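PDB 6SXT: alpha-L-arabinofuranosidase B from Aspergillus kawachii, which hydrolyses terminal non-reducing alpha-L-arabinofuranosyl residues from arabinan, arabinoxylan and arabinogalactan, helping to break down plant hemicellulose. Local coordinates for residues A[322-327]-A[423-428]; A[431-436]-A[475-480]; A[332-337]-A[374-379]; A[385-390]-A[419-424]. All coordinates share one frame; numbering follows the deposited sequence.

All four contacts lie in the C-terminal arabinose-binding domain, a beta trefoil. From the N terminus, residues 322-327 enter it just after the catalytic domain and open contact 1, which closes when the chain returns at 423-428. Nested inside that long loop, contact 3 pairs strand 333-338 with strand 374-378. Contact 4 starts in the next strand, 386-390, and ends on the strand that contact 1 uses, 422-426, sharing Cys423 and Pro424 with it. Contact 2 follows in series: strand 433-437, the next after 422-426, meets the last strand, 475-479. That strand also pairs with 333-338, so the domain's first and last strands are neighbours and contacts 2 and 3 flank that seam.

Contact 1 (A[322-327]-A[423-428]); sequences LVSGPS and CPQAAL. With NAG (2-acetamido-2-deoxy-beta-D-glucopyranose), chain D.
Ser324 and Gly325 run alongside Gln425 and Ala426 in the same direction, the CA-CA spacing closing to 3.6 Å between Gly325 and Ala426, and Ser324 N donates to Pro424 O (3.0 Å). The serine's hydroxyl adds a second link: with chi1 at 69°, OG sits between its own N and carbonyl carbon and accepts a nearly straight bond from Ala426 N (2.9 Å, 169°). Serine suits the place because its short arm can take the N-H of an adjacent strand. Gly325 has a positive phi, and its backbone lies too close to Ala426 for any side chain. Further back, Val323 lays CG2 against Pro424 CD at 3.9 Å, two compact apolar groups meeting obliquely, while Leu322 CB rests near Cys423 SG, itself disulfide-bonded to Cys385. A water donates to both Leu322 O and Pro424 O. Just past the strand, O6 of an N-acetylglucosamine, consistent with a glycan on Asn67 of the catalytic domain, donates to Ala427 O (2.7 Å). Pro424 O thus takes an amide N-H and a water; the strand is held by the chain that enters the domain, and the loop following it by a sugar.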
loop_
_atom_site.group_PDB
_atom_site.type_symbol
_atom_site.label_atom_id
_atom_site.label_comp_id
_atom_site.label_asym_id
_atom_site.label_seq_id
_atom_site.Cartn_x
_atom_site.Cartn_y
_atom_site.Cartn_z
ATOM N N LEU A 322 -6.924 3.484 11.810
ATOM C CA LEU A 322 -5.752 4.236 11.343
ATOM C C LEU A 322 -5.290 5.297 12.361
ATOM O O LEU A 322 -4.264 5.923 12.093
ATOM C CB LEU A 322 -6.157 4.968 10.053
ATOM C CG LEU A 322 -6.116 4.080 8.810
ATOM C CD1 LEU A 322 -6.980 4.627 7.718
ATOM C CD2 LEU A 322 -4.691 3.852 8.310
ATOM N N VAL A 323 -5.994 5.486 13.461
ATOM C CA VAL A 323 -5.789 6.667 14.330
ATOM C C VAL A 323 -5.414 6.217 15.728
ATOM O O VAL A 323 -5.931 5.192 16.222
ATOM C CB VAL A 323 -7.058 7.528 14.326
ATOM C CG1 VAL A 323 -6.922 8.715 15.261
ATOM C CG2 VAL A 323 -7.344 7.980 12.929
ATOM N N SER A 324 -4.495 6.932 16.329
ATOM C CA SER A 324 -4.196 6.800 17.763
ATOM C C SER A 324 -3.877 8.169 18.345
ATOM O O SER A 324 -3.673 9.132 17.570
ATOM C CB SER A 324 -3.057 5.824 18.002
ATOM O OG SER A 324 -1.824 6.315 17.550
ATOM N N GLY A 325 -3.708 8.204 19.669
ATOM C CA GLY A 325 -3.360 9.464 20.342
ATOM C C GLY A 325 -4.588 10.359 20.507
ATOM O O GLY A 325 -5.731 9.970 20.284
ATOM N N PRO A 326 -4.353 11.605 20.978
ATOM C CA PRO A 326 -5.452 12.522 21.235
ATOM C C PRO A 326 -6.412 12.773 20.069
ATOM O O PRO A 326 -7.626 12.922 20.244
ATOM C CB PRO A 326 -4.727 13.815 21.611
ATOM C CG PRO A 326 -3.306 13.652 21.241
ATOM C CD PRO A 326 -3.040 12.161 21.251
ATOM N N SER A 327 -5.918 12.828 18.881
ATOM C CA SER A 327 -6.917 13.044 17.762
ATOM C C SER A 327 -7.870 14.270 17.912
ATOM O O SER A 327 -7.619 15.223 18.709
ATOM C CB SER A 327 -7.742 11.808 17.516
ATOM O OG SER A 327 -8.314 11.824 16.214
ATOM N N CYS A 423 -3.510 11.119 9.187
ATOM C CA CYS A 423 -4.023 10.224 10.220
ATOM C C CYS A 423 -3.292 10.509 11.512
ATOM O O CYS A 423 -2.071 10.374 11.576
ATOM C CB CYS A 423 -3.807 8.777 9.820
ATOM S SG CYS A 423 -4.626 8.361 8.234
ATOM N N PRO A 424 -3.979 10.992 12.570
ATOM C CA PRO A 424 -3.310 11.289 13.822
ATOM C C PRO A 424 -2.747 9.983 14.387
ATOM O O PRO A 424 -3.417 8.920 14.323
ATOM C CB PRO A 424 -4.388 11.880 14.713
ATOM C CG PRO A 424 -5.426 12.371 13.721
ATOM C CD PRO A 424 -5.389 11.390 12.575
ATOM N N GLN A 425 -1.583 10.146 14.981
ATOM C CA GLN A 425 -0.878 9.037 15.666
ATOM C C GLN A 425 -0.383 9.584 16.999
ATOM O O GLN A 425 0.113 10.746 17.039
ATOM C CB GLN A 425 0.271 8.583 14.788
ATOM C CG GLN A 425 0.983 7.342 15.339
ATOM C CD GLN A 425 2.086 6.827 14.468
ATOM O OE1 GLN A 425 2.098 6.987 13.234
ATOM N NE2 GLN A 425 3.037 6.124 15.104
ATOM N N ALA A 426 -0.462 8.819 18.062
ATOM C CA ALA A 426 0.139 9.252 19.337
ATOM C C ALA A 426 1.551 9.767 19.046
ATOM O O ALA A 426 2.373 9.082 18.423
ATOM C CB ALA A 426 0.114 8.082 20.308
ATOM N N ALA A 427 1.920 10.969 19.525
ATOM C CA ALA A 427 3.183 11.593 19.146
ATOM C C ALA A 427 4.364 10.664 19.417
ATOM O O ALA A 427 4.436 10.036 20.497
ATOM C CB ALA A 427 3.406 12.907 19.880
ATOM N N LEU A 428 5.303 10.644 18.505
ATOM C CA LEU A 428 6.497 9.790 18.658
ATOM C C LEU A 428 7.295 10.186 19.903
ATOM O O LEU A 428 7.963 9.310 20.475
ATOM C CB LEU A 428 7.354 9.796 17.420
ATOM C CG LEU A 428 6.702 9.289 16.141
ATOM C CD1 LEU A 428 7.772 9.064 15.074
ATOM C CD2 LEU A 428 5.883 8.040 16.349
HETATM C C1 NAG D . 6.338 7.069 23.215
HETATM C C2 NAG D . 6.667 8.030 24.351
HETATM C C3 NAG D . 5.569 7.977 25.430
HETATM C C4 NAG D . 4.175 8.149 24.803
HETATM C C5 NAG D . 4.002 7.336 23.523
HETATM C C6 NAG D . 2.715 7.728 22.754
HETATM C C7 NAG D . 9.089 8.435 24.510
HETATM C C8 NAG D . 10.393 7.991 25.078
HETATM N N2 NAG D . 7.999 7.753 24.895
HETATM O O3 NAG D . 5.782 8.986 26.470
HETATM O O4 NAG D . 3.149 7.888 25.765
HETATM O O5 NAG D . 5.099 7.468 22.602
HETATM O O6 NAG D . 2.732 9.156 22.453
HETATM O O7 NAG D . 9.018 9.388 23.733
HETATM O O HOH W 1 -2.261 6.409 13.808
#

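Contact 2 (A[431-436]-A[475-480]); sequences EGTSLR and FEIETA
Thr433 and Phe475 form an antiparallel hydrogen-bonded pair: Thr433 N donates to Phe475 O (2.9 Å, 171°), and Phe475 N returns a bond of the same length to Thr433 O. Just beyond this bridge, Glu431 and Glu476 bring like charges together, with OE1 of Glu431 4.5 Å from OE2 of Glu476. A water lies between them and donates to Glu476 OE2; its approach to Glu431 OE1 is too short to be trusted. Glu476 reaches this position by folding back at chi2 (-78°), which carries its carboxylate over the backbone of Glu431 and Gly432, where OE2 comes to 3.4 Å from Glu431 CA. Gly432 suits the turn into the strand, since its phi is positive and its CA makes a CA-H...O contact with Phe475 O (3.4 Å), where a side chain would collide. Packing takes over on the flank of the pair. Thr433 turns its methyl, rather than its hydroxyl, to this strand, and CG2 meets Ile477 CG1 at 4.0 Å; OG1 turns to the other side, where its hydrogen bonds are weak. The Phe475 ring presents its edge to Thr433 O and packs on Phe445, close to the arabinose-binding residues His447 and Leu452. The bridge ties strand 433-437 to the last strand of the beta trefoil, which itself pairs with the first, 333-338.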
loop_
_atom_site.group_PDB
_atom_site.type_symbol
_atom_site.label_atom_id
_atom_site.label_comp_id
_atom_site.label_asym_id
_atom_site.label_seq_id
_atom_site.Cartn_x
_atom_site.Cartn_y
_atom_site.Cartn_z
ATOM N N GLU A 431 4.488 13.959 23.162
ATOM C CA GLU A 431 3.927 15.319 23.363
ATOM C C GLU A 431 2.927 15.602 22.238
ATOM O O GLU A 431 3.336 16.178 21.217
ATOM C CB GLU A 431 5.062 16.331 23.381
ATOM C CG GLU A 431 6.119 16.097 24.459
ATOM C CD GLU A 431 7.167 17.213 24.535
ATOM O OE1 GLU A 431 6.763 18.382 24.544
ATOM O OE2 GLU A 431 8.360 16.909 24.587
ATOM N N GLY A 432 1.684 15.215 22.443
ATOM C CA GLY A 432 0.558 15.498 21.531
ATOM C C GLY A 432 0.432 14.465 20.433
ATOM O O GLY A 432 0.186 13.264 20.735
ATOM N N THR A 433 0.452 14.911 19.180
ATOM C CA THR A 433 0.095 14.092 18.017
ATOM C C THR A 433 1.232 14.133 17.016
ATOM O O THR A 433 1.945 15.115 16.899
ATOM C CB THR A 433 -1.214 14.583 17.380
ATOM O OG1 THR A 433 -1.643 13.571 16.467
ATOM C CG2 THR A 433 -1.017 15.901 16.652
ATOM N N SER A 434 1.371 13.063 16.249
ATOM C CA SER A 434 2.122 13.058 14.994
ATOM C C SER A 434 1.074 12.893 13.887
ATOM O O SER A 434 0.176 12.053 14.033
ATOM C CB SER A 434 3.190 11.994 14.933
ATOM O OG SER A 434 4.150 12.214 15.984
ATOM N N LEU A 435 1.234 13.563 12.766
ATOM C CA LEU A 435 0.209 13.506 11.705
ATOM C C LEU A 435 0.797 12.760 10.507
ATOM O O LEU A 435 1.676 13.272 9.783
ATOM C CB LEU A 435 -0.190 14.951 11.341
ATOM C CG LEU A 435 -0.937 15.678 12.459
ATOM C CD1 LEU A 435 -1.157 17.149 12.085
ATOM C CD2 LEU A 435 -2.257 15.016 12.698
ATOM N N ARG A 436 0.365 11.496 10.341
ATOM C CA ARG A 436 0.930 10.618 9.305
ATOM C C ARG A 436 0.168 10.832 7.996
ATOM O O ARG A 436 -1.029 10.844 8.007
ATOM C CB ARG A 436 0.769 9.161 9.763
ATOM C CG ARG A 436 1.536 8.165 8.909
ATOM C CD ARG A 436 1.483 6.740 9.443
ATOM N NE ARG A 436 0.118 6.281 9.388
ATOM C CZ ARG A 436 -0.729 6.165 10.427
ATOM N NH1 ARG A 436 -0.357 6.440 11.663
ATOM N NH2 ARG A 436 -1.997 5.795 10.220
ATOM N N PHE A 475 3.573 17.343 17.659
ATOM C CA PHE A 475 2.934 18.678 17.839
ATOM C C PHE A 475 1.891 18.595 18.920
ATOM O O PHE A 475 1.059 17.687 18.936
ATOM C CB PHE A 475 2.303 19.148 16.535
ATOM C CG PHE A 475 3.298 19.255 15.432
ATOM C CD1 PHE A 475 4.068 20.405 15.233
ATOM C CD2 PHE A 475 3.546 18.173 14.598
ATOM C CE1 PHE A 475 4.972 20.484 14.205
ATOM C CE2 PHE A 475 4.461 18.261 13.572
ATOM C CZ PHE A 475 5.189 19.406 13.361
ATOM N N GLU A 476 1.866 19.583 19.820
ATOM C CA GLU A 476 0.797 19.682 20.820
ATOM C C GLU A 476 -0.413 20.376 20.227
ATOM O O GLU A 476 -0.256 21.391 19.517
ATOM C CB GLU A 476 1.291 20.442 22.047
ATOM C CG GLU A 476 2.225 19.618 22.921
ATOM C CD GLU A 476 1.542 18.595 23.816
ATOM O OE1 GLU A 476 0.312 18.420 23.746
ATOM O OE2 GLU A 476 2.280 17.986 24.614
ATOM N N ILE A 477 -1.584 19.863 20.523
ATOM C CA ILE A 477 -2.883 20.389 20.041
ATOM C C ILE A 477 -3.335 21.401 21.086
ATOM O O ILE A 477 -3.544 21.025 22.248
ATOM C CB ILE A 477 -3.922 19.293 19.852
ATOM C CG1 ILE A 477 -3.441 18.182 18.918
ATOM C CG2 ILE A 477 -5.244 19.894 19.388
ATOM C CD1 ILE A 477 -4.273 16.921 19.019
ATOM N N GLU A 478 -3.465 22.650 20.641
ATOM C CA GLU A 478 -3.852 23.762 21.531
ATOM C C GLU A 478 -5.105 24.427 20.987
ATOM O O GLU A 478 -5.458 24.263 19.832
ATOM C CB GLU A 478 -2.658 24.684 21.721
ATOM C CG GLU A 478 -1.675 23.992 22.624
ATOM C CD GLU A 478 -0.431 24.719 23.010
ATOM O OE1 GLU A 478 -0.327 25.929 22.655
ATOM O OE2 GLU A 478 0.397 24.057 23.653
ATOM N N THR A 479 -5.758 25.169 21.874
ATOM C CA THR A 479 -6.820 26.122 21.485
ATOM C C THR A 479 -6.335 26.973 20.304
ATOM O O THR A 479 -5.197 27.431 20.331
ATOM C CB THR A 479 -7.110 27.055 22.677
ATOM O OG1 THR A 479 -7.394 26.246 23.818
ATOM C CG2 THR A 479 -8.282 27.961 22.403
ATOM N N ALA A 480 -7.184 27.159 19.310
ATOM C CA ALA A 480 -6.854 28.006 18.145
ATOM C C ALA A 480 -6.662 29.465 18.604
ATOM O O ALA A 480 -7.439 29.982 19.421
ATOM C CB ALA A 480 -7.923 27.923 17.126
HETATM O O HOH W 2 4.737 19.473 25.280
#

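Contact 3 (A[332-337]-A[374-379]); sequences EVVSLR and WTVVTG
Val334 and Trp374 face each other as an antiparallel hydrogen-bonded pair, with Val334 N donating to Trp374 O and Trp374 N to Val334 O, each at 2.9 Å. Two residues along, Val376 N donates to Glu332 O (2.8 Å). The side chains of the Val334-Trp374 pair share one face of the sheet. Trp374 has CG beside its backbone N (chi1 -58°) and its indole turned about square to the chain (chi2 94°), which brings CD1 to 3.9 Å from Val334 O. A large apolar ring fills this buried position, and its one polar atom, NE1, is paid for by Ile348 O. Val334 wedges CG2 between its N and its carbonyl carbon, so that this methyl leans over the neighbouring strand and touches Val376 CG2 at 4.0 Å. The other methyl of Val376, CG1, packs on Phe386. Branched residues serve well here, since each offers two methyls to different neighbours. On the other face Val333 and Thr375 are the non-hydrogen-bonded partners. Val333 sets CG1 3.5 Å from Trp374 O and directs CG2 to Thr375 OG1, a looser approach. The Glu332 side chain accepts at OE1 from Thr329 N. The two strand directions make an angle of 117°, and the face bearing Val334 and Val376 also touches Ile477, Phe328 and Phe388, as expected for strongly twisted strands around the hydrophobic interior of a beta trefoil.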
loop_
_atom_site.group_PDB
_atom_site.type_symbol
_atom_site.label_atom_id
_atom_site.label_comp_id
_atom_site.label_asym_id
_atom_site.label_seq_id
_atom_site.Cartn_x
_atom_site.Cartn_y
_atom_site.Cartn_z
ATOM N N GLU A 332 -13.740 21.171 14.967
ATOM C CA GLU A 332 -12.786 21.686 15.953
ATOM C C GLU A 332 -11.831 22.657 15.265
ATOM O O GLU A 332 -11.398 22.371 14.153
ATOM C CB GLU A 332 -11.998 20.500 16.526
ATOM C CG GLU A 332 -11.075 20.790 17.671
ATOM C CD GLU A 332 -10.292 19.585 18.157
ATOM O OE1 GLU A 332 -10.513 18.480 17.608
ATOM O OE2 GLU A 332 -9.412 19.742 19.024
ATOM N N VAL A 333 -11.471 23.758 15.919
ATOM C CA VAL A 333 -10.400 24.648 15.423
ATOM C C VAL A 333 -9.229 24.570 16.375
ATOM O O VAL A 333 -9.438 24.683 17.577
ATOM C CB VAL A 333 -10.912 26.101 15.278
ATOM C CG1 VAL A 333 -9.928 26.911 14.470
ATOM C CG2 VAL A 333 -12.291 26.096 14.646
ATOM N N VAL A 334 -8.033 24.379 15.858
ATOM C CA VAL A 334 -6.849 24.119 16.697
ATOM C C VAL A 334 -5.687 24.981 16.254
ATOM O O VAL A 334 -5.642 25.414 15.094
ATOM C CB VAL A 334 -6.444 22.617 16.634
ATOM C CG1 VAL A 334 -7.591 21.731 17.074
ATOM C CG2 VAL A 334 -5.926 22.241 15.260
ATOM N N SER A 335 -4.690 25.085 17.132
ATOM C CA SER A 335 -3.344 25.504 16.751
ATOM C C SER A 335 -2.429 24.338 17.134
ATOM O O SER A 335 -2.753 23.596 18.083
ATOM C CB SER A 335 -2.925 26.836 17.392
ATOM O OG SER A 335 -3.771 27.878 16.868
ATOM N N LEU A 336 -1.361 24.187 16.401
ATOM C CA LEU A 336 -0.446 23.006 16.534
ATOM C C LEU A 336 0.923 23.563 16.897
ATOM O O LEU A 336 1.604 24.229 16.080
ATOM C CB LEU A 336 -0.458 22.212 15.211
ATOM C CG LEU A 336 -1.804 21.598 14.872
ATOM C CD1 LEU A 336 -1.808 21.076 13.460
ATOM C CD2 LEU A 336 -2.171 20.476 15.835
ATOM N N ARG A 337 1.376 23.236 18.095
ATOM C CA ARG A 337 2.612 23.810 18.668
ATOM C C ARG A 337 3.794 22.865 18.504
ATOM O O ARG A 337 3.630 21.651 18.778
ATOM C CB ARG A 337 2.423 24.118 20.150
ATOM C CG ARG A 337 3.602 24.918 20.702
ATOM C CD ARG A 337 3.406 25.380 22.135
ATOM N NE ARG A 337 3.162 24.270 23.039
ATOM C CZ ARG A 337 4.094 23.448 23.509
ATOM N NH1 ARG A 337 5.354 23.595 23.175
ATOM N NH2 ARG A 337 3.748 22.485 24.341
ATOM N N TRP A 374 -6.438 26.269 12.449
ATOM C CA TRP A 374 -6.808 25.220 11.469
ATOM C C TRP A 374 -8.129 24.589 11.868
ATOM O O TRP A 374 -8.276 24.145 13.023
ATOM C CB TRP A 374 -5.677 24.184 11.407
ATOM C CG TRP A 374 -4.355 24.779 11.032
ATOM C CD1 TRP A 374 -3.373 25.212 11.874
ATOM C CD2 TRP A 374 -3.957 25.172 9.721
ATOM N NE1 TRP A 374 -2.341 25.739 11.163
ATOM C CE2 TRP A 374 -2.681 25.750 9.840
ATOM C CE3 TRP A 374 -4.532 25.031 8.455
ATOM C CZ2 TRP A 374 -1.958 26.186 8.735
ATOM C CZ3 TRP A 374 -3.833 25.487 7.369
ATOM C CH2 TRP A 374 -2.562 26.060 7.514
ATOM N N THR A 375 -9.089 24.572 10.978
ATOM C CA THR A 375 -10.361 23.871 11.148
ATOM C C THR A 375 -10.119 22.404 10.749
ATOM O O THR A 375 -9.732 22.140 9.624
ATOM C CB THR A 375 -11.479 24.481 10.325
ATOM O OG1 THR A 375 -11.518 25.902 10.620
ATOM C CG2 THR A 375 -12.794 23.806 10.651
ATOM N N VAL A 376 -10.399 21.526 11.680
ATOM C CA VAL A 376 -10.200 20.069 11.414
ATOM C C VAL A 376 -11.481 19.555 10.797
ATOM O O VAL A 376 -12.595 19.835 11.307
ATOM C CB VAL A 376 -9.816 19.324 12.703
ATOM C CG1 VAL A 376 -9.421 17.879 12.340
ATOM C CG2 VAL A 376 -8.657 19.983 13.399
ATOM N N VAL A 377 -11.383 18.865 9.675
ATOM C CA VAL A 377 -12.571 18.309 9.028
ATOM C C VAL A 377 -12.332 16.816 8.759
ATOM O O VAL A 377 -11.178 16.366 8.688
ATOM C CB VAL A 377 -12.929 19.050 7.755
ATOM C CG1 VAL A 377 -13.016 20.572 7.991
ATOM C CG2 VAL A 377 -12.019 18.778 6.633
ATOM N N THR A 378 -13.415 16.126 8.540
ATOM C CA THR A 378 -13.346 14.707 8.125
ATOM C C THR A 378 -12.372 14.593 6.962
ATOM O O THR A 378 -12.424 15.339 5.955
ATOM C CB THR A 378 -14.730 14.167 7.781
ATOM O OG1 THR A 378 -15.525 14.429 8.924
ATOM C CG2 THR A 378 -14.679 12.682 7.470
ATOM N N GLY A 379 -11.496 13.569 7.040
ATOM C CA GLY A 379 -10.485 13.373 6.003
ATOM C C GLY A 379 -11.096 13.277 4.632
ATOM O O GLY A 379 -12.065 12.494 4.395
#

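Contact 4 (A[385-390]-A[419-424]); sequences CFSFES and DATFCP
Phe386 and Phe422 form the single antiparallel bridge here, joining two strands of the beta trefoil whose axes diverge by 109°. Their backbones exchange bonds in both directions, the shorter from Phe422 N to Phe386 O at 2.8 Å. At one end a disulfide bolts the strands together: Cys385 SG and Cys423 SG lie 2.3 Å apart, rather long for such a bond, and its torsion of 92° is relaxed. The Thr421 methyl, CG2, fills the niche beside Cys385 CB (3.7 Å), while its hydroxyl turns to His417 O. Alongside, the flat ring of Phe386 meets the pyrrolidine of Pro424 at about a right angle: Phe386 CD2 lies 3.6 Å from Pro424 CG, and Pro424 CD lies in the ring plane at its edge. Proline fits this slot as a compact, rigid bump that abuts the edge of the ring. Phe388 offers its edge to Phe422 CB (4.3 Å), and Phe422 in turn packs edge-to-face with Phe445. Small Ser387 suits the narrow gap by Ala420: OG donates to Ala420 O (2.8 Å) from above its carbonyl plane. That same oxygen accepts from a water that takes the N-H of Phe388 and sits at the edge of the Phe422 ring, in its plane.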
loop_
_atom_site.group_PDB
_atom_site.type_symbol
_atom_site.label_atom_id
_atom_site.label_comp_id
_atom_site.label_asym_id
_atom_site.label_seq_id
_atom_site.Cartn_x
_atom_site.Cartn_y
_atom_site.Cartn_z
ATOM N N CYS A 385 -9.659 9.554 9.155
ATOM C CA CYS A 385 -8.542 10.486 9.237
ATOM C C CYS A 385 -9.110 11.903 9.075
ATOM O O CYS A 385 -10.346 12.099 9.244
ATOM C CB CYS A 385 -7.478 10.124 8.240
ATOM S SG CYS A 385 -6.854 8.434 8.625
ATOM N N PHE A 386 -8.217 12.871 8.927
ATOM C CA PHE A 386 -8.600 14.305 8.994
ATOM C C PHE A 386 -7.903 15.066 7.877
ATOM O O PHE A 386 -6.840 14.693 7.304
ATOM C CB PHE A 386 -8.324 14.893 10.376
ATOM C CG PHE A 386 -9.113 14.230 11.465
ATOM C CD1 PHE A 386 -10.428 14.579 11.692
ATOM C CD2 PHE A 386 -8.589 13.157 12.170
ATOM C CE1 PHE A 386 -11.179 13.947 12.665
ATOM C CE2 PHE A 386 -9.337 12.524 13.138
ATOM C CZ PHE A 386 -10.637 12.898 13.380
ATOM N N SER A 387 -8.507 16.254 7.609
ATOM C CA SER A 387 -7.899 17.267 6.736
ATOM C C SER A 387 -7.939 18.611 7.492
ATOM O O SER A 387 -8.823 18.768 8.354
ATOM C CB SER A 387 -8.604 17.325 5.408
ATOM O OG SER A 387 -8.526 16.064 4.694
ATOM N N PHE A 388 -6.959 19.463 7.232
ATOM C CA PHE A 388 -6.728 20.698 8.011
ATOM C C PHE A 388 -6.975 21.901 7.105
ATOM O O PHE A 388 -6.270 22.084 6.133
ATOM C CB PHE A 388 -5.323 20.680 8.583
ATOM C CG PHE A 388 -5.159 19.565 9.587
ATOM C CD1 PHE A 388 -5.442 19.778 10.914
ATOM C CD2 PHE A 388 -4.845 18.286 9.175
ATOM C CE1 PHE A 388 -5.379 18.749 11.838
ATOM C CE2 PHE A 388 -4.764 17.259 10.109
ATOM C CZ PHE A 388 -5.026 17.494 11.425
ATOM N N GLU A 389 -8.083 22.575 7.362
ATOM C CA GLU A 389 -8.567 23.708 6.535
ATOM C C GLU A 389 -8.086 25.017 7.176
ATOM O O GLU A 389 -8.190 25.193 8.369
ATOM C CB GLU A 389 -10.090 23.685 6.492
ATOM C CG GLU A 389 -10.655 24.743 5.555
ATOM C CD GLU A 389 -12.151 24.792 5.609
ATOM O OE1 GLU A 389 -12.706 24.150 6.508
ATOM O OE2 GLU A 389 -12.741 25.297 4.679
ATOM N N SER A 390 -7.533 25.902 6.363
ATOM C CA SER A 390 -7.077 27.247 6.782
ATOM C C SER A 390 -8.261 28.060 7.325
ATOM O O SER A 390 -9.366 28.035 6.746
ATOM C CB SER A 390 -6.408 27.935 5.644
ATOM O OG SER A 390 -6.133 29.305 5.997
ATOM N N ASP A 419 -3.731 13.688 -1.085
ATOM C CA ASP A 419 -2.554 14.493 -0.695
ATOM C C ASP A 419 -2.884 15.339 0.545
ATOM O O ASP A 419 -1.957 15.876 1.163
ATOM C CB ASP A 419 -2.212 15.489 -1.822
ATOM C CG ASP A 419 -1.670 14.945 -3.139
ATOM O OD1 ASP A 419 -1.299 13.720 -3.188
ATOM O OD2 ASP A 419 -1.531 15.798 -4.126
ATOM N N ALA A 420 -4.158 15.471 0.899
ATOM C CA ALA A 420 -4.627 16.369 1.990
ATOM C C ALA A 420 -5.186 15.593 3.181
ATOM O O ALA A 420 -5.821 16.175 4.053
ATOM C CB ALA A 420 -5.661 17.342 1.444
ATOM N N THR A 421 -4.990 14.265 3.235
ATOM C CA THR A 421 -5.548 13.457 4.333
ATOM C C THR A 421 -4.421 12.970 5.229
ATOM O O THR A 421 -3.430 12.420 4.725
ATOM C CB THR A 421 -6.371 12.299 3.764
ATOM O OG1 THR A 421 -7.431 12.820 2.971
ATOM C CG2 THR A 421 -6.987 11.449 4.837
ATOM N N PHE A 422 -4.594 13.176 6.517
ATOM C CA PHE A 422 -3.557 12.834 7.522
ATOM C C PHE A 422 -4.231 12.112 8.661
ATOM O O PHE A 422 -5.340 12.452 9.122
ATOM C CB PHE A 422 -2.824 14.094 7.980
ATOM C CG PHE A 422 -2.092 14.757 6.845
ATOM C CD1 PHE A 422 -0.800 14.424 6.476
ATOM C CD2 PHE A 422 -2.755 15.707 6.084
ATOM C CE1 PHE A 422 -0.164 15.001 5.393
ATOM C CE2 PHE A 422 -2.116 16.314 5.019
ATOM C CZ PHE A 422 -0.844 15.945 4.635
ATOM N N CYS A 423 -3.510 11.119 9.187
ATOM C CA CYS A 423 -4.023 10.224 10.220
ATOM C C CYS A 423 -3.292 10.509 11.512
ATOM O O CYS A 423 -2.071 10.374 11.576
ATOM C CB CYS A 423 -3.807 8.777 9.820
ATOM S SG CYS A 423 -4.626 8.361 8.234
ATOM N N PRO A 424 -3.979 10.992 12.570
ATOM C CA PRO A 424 -3.310 11.289 13.822
ATOM C C PRO A 424 -2.747 9.983 14.387
ATOM O O PRO A 424 -3.417 8.920 14.323
ATOM C CB PRO A 424 -4.388 11.880 14.713
ATOM C CG PRO A 424 -5.426 12.371 13.721
ATOM C CD PRO A 424 -5.389 11.390 12.575
HETATM O O HOH W 3 -5.156 18.557 5.228
#